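Local structure of TerD domain-containing protein (Streptomyces avermitilis, 2QNG) at residues A125-F129 and V130-N134. The protein is of unknown function but binds calcium ions through a TerD domain of the CAPAB/TerDEXZ family. Sequence-based numbering, arbitrary orientation.
Sequences AHRTF and VGVLN
Arg127 reaches forward along the chain to the carbonyl of Gly131, NH1 donating to Gly131 O at 2.9 Å. The acceptor sits at the edge of the guanidinium, only 4° out of its plane, and the N-H...O angle is 149°. CG stands anti to the backbone N (chi1 -171°), and a bend at chi3 swings the guanidinium round to that oxygen, a span that suits a long, flexible arginine. A methionine here would probably leave Gly131 O without this donor and the turn less firmly tied to the residues before it. Two backbone bonds close the turn itself: Gly131 N to Thr128 O at 2.8 Å and Val132 N to Phe129 O at 3.1 Å. Glycine suits position 131 because a side-chain carbon would press on Arg127 CG. These successive i to i+3 bonds mark a short 3-10 turn, in the loop that carries the chain from strand 111-120 of one antiparallel sheet to strand 135-141 of the other. Van der Waals contacts accompany them. Arg127 CD meets Val132 CG2 at 4.0 Å, the two side chains crossing at about a right angle, and the compact, branched Val132 is buried against Ile120 and the calcium-binding Trp39. Thr128 OG1 rests against the Val130 CG1 methyl at 3.4 Å, while its polar partner is Leu155 O. Phe129 instead turns inward, its flat ring suited to stacking on Phe151.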
loop_
_atom_site.group_PDB
_atom_site.type_symbol
_atom_site.label_atom_id
_atom_site.label_comp_id
_atom_site.label_asym_id
_atom_site.label_seq_id
_atom_site.Cartn_x
_atom_site.Cartn_y
_atom_site.Cartn_z
ATOM N N ALA A 125 6.959 -18.669 5.404
ATOM C CA ALA A 125 7.785 -18.393 6.586
ATOM C C ALA A 125 7.227 -17.161 7.253
ATOM O O ALA A 125 6.834 -16.221 6.582
ATOM C CB ALA A 125 9.233 -18.116 6.184
ATOM N N HIS A 126 7.206 -17.154 8.576
ATOM C CA HIS A 126 6.922 -15.960 9.328
ATOM C C HIS A 126 8.047 -14.961 9.036
ATOM O O HIS A 126 9.232 -15.273 9.212
ATOM C CB HIS A 126 6.868 -16.341 10.803
ATOM C CG HIS A 126 6.799 -15.172 11.741
ATOM N ND1 HIS A 126 5.696 -14.344 11.852
ATOM C CD2 HIS A 126 7.699 -14.720 12.646
ATOM C CE1 HIS A 126 5.934 -13.421 12.774
ATOM N NE2 HIS A 126 7.135 -13.643 13.282
ATOM N N ARG A 127 7.674 -13.764 8.591
ATOM C CA ARG A 127 8.665 -12.764 8.200
ATOM C C ARG A 127 8.117 -11.410 8.515
ATOM O O ARG A 127 7.002 -11.076 8.098
ATOM C CB ARG A 127 8.992 -12.874 6.703
ATOM C CG ARG A 127 10.177 -12.016 6.275
ATOM C CD ARG A 127 10.452 -12.083 4.775
ATOM N NE ARG A 127 10.744 -13.437 4.326
ATOM C CZ ARG A 127 11.944 -14.004 4.382
ATOM N NH1 ARG A 127 12.988 -13.337 4.872
ATOM N NH2 ARG A 127 12.097 -15.257 3.963
ATOM N N THR A 128 8.885 -10.632 9.271
ATOM C CA THR A 128 8.512 -9.251 9.568
ATOM C C THR A 128 9.427 -8.292 8.816
ATOM O O THR A 128 10.365 -8.729 8.132
ATOM C CB THR A 128 8.598 -8.962 11.073
ATOM O OG1 THR A 128 9.975 -8.968 11.480
ATOM C CG2 THR A 128 7.816 -10.015 11.881
ATOM N N PHE A 129 9.178 -6.976 8.912
ATOM C CA PHE A 129 10.020 -6.063 8.122
ATOM C C PHE A 129 11.514 -6.151 8.417
ATOM O O PHE A 129 12.319 -5.930 7.504
ATOM C CB PHE A 129 9.487 -4.624 8.143
ATOM C CG PHE A 129 8.248 -4.447 7.309
ATOM C CD1 PHE A 129 8.314 -4.376 5.921
ATOM C CD2 PHE A 129 7.005 -4.392 7.916
ATOM C CE1 PHE A 129 7.149 -4.252 5.154
ATOM C CE2 PHE A 129 5.831 -4.261 7.151
ATOM C CZ PHE A 129 5.920 -4.195 5.777
ATOM N N VAL A 130 11.903 -6.502 9.652
ATOM C CA VAL A 130 13.337 -6.625 9.941
ATOM C C VAL A 130 13.943 -7.818 9.176
ATOM O O VAL A 130 15.165 -7.853 8.905
ATOM C CB VAL A 130 13.623 -6.731 11.474
ATOM C CG1 VAL A 130 13.271 -8.110 12.008
ATOM C CG2 VAL A 130 15.073 -6.356 11.780
ATOM N N GLY A 131 13.091 -8.790 8.830
ATOM C CA GLY A 131 13.487 -9.981 8.056
ATOM C C GLY A 131 13.434 -9.774 6.539
ATOM O O GLY A 131 13.668 -10.711 5.786
ATOM N N VAL A 132 13.101 -8.565 6.098
ATOM C CA VAL A 132 13.157 -8.200 4.696
ATOM C C VAL A 132 14.460 -7.420 4.489
ATOM O O VAL A 132 14.773 -6.500 5.254
ATOM C CB VAL A 132 11.963 -7.313 4.325
ATOM C CG1 VAL A 132 12.047 -6.849 2.851
ATOM C CG2 VAL A 132 10.659 -8.052 4.598
ATOM N N LEU A 133 15.226 -7.785 3.455
ATOM C CA LEU A 133 16.487 -7.090 3.198
ATOM C C LEU A 133 16.256 -5.797 2.431
ATOM O O LEU A 133 15.723 -5.806 1.317
ATOM C CB LEU A 133 17.482 -7.973 2.450
ATOM C CG LEU A 133 18.876 -7.360 2.277
ATOM C CD1 LEU A 133 19.505 -6.983 3.626
ATOM C CD2 LEU A 133 19.765 -8.336 1.533
ATOM N N ASN A 134 16.661 -4.697 3.062
ATOM C CA ASN A 134 16.616 -3.366 2.487
ATOM C C ASN A 134 15.292 -2.963 1.861
ATOM O O ASN A 134 15.263 -2.544 0.694
ATOM C CB ASN A 134 17.751 -3.202 1.478
ATOM C CG ASN A 134 19.081 -3.430 2.108
ATOM O OD1 ASN A 134 19.341 -2.909 3.191
ATOM N ND2 ASN A 134 19.915 -4.255 1.479
#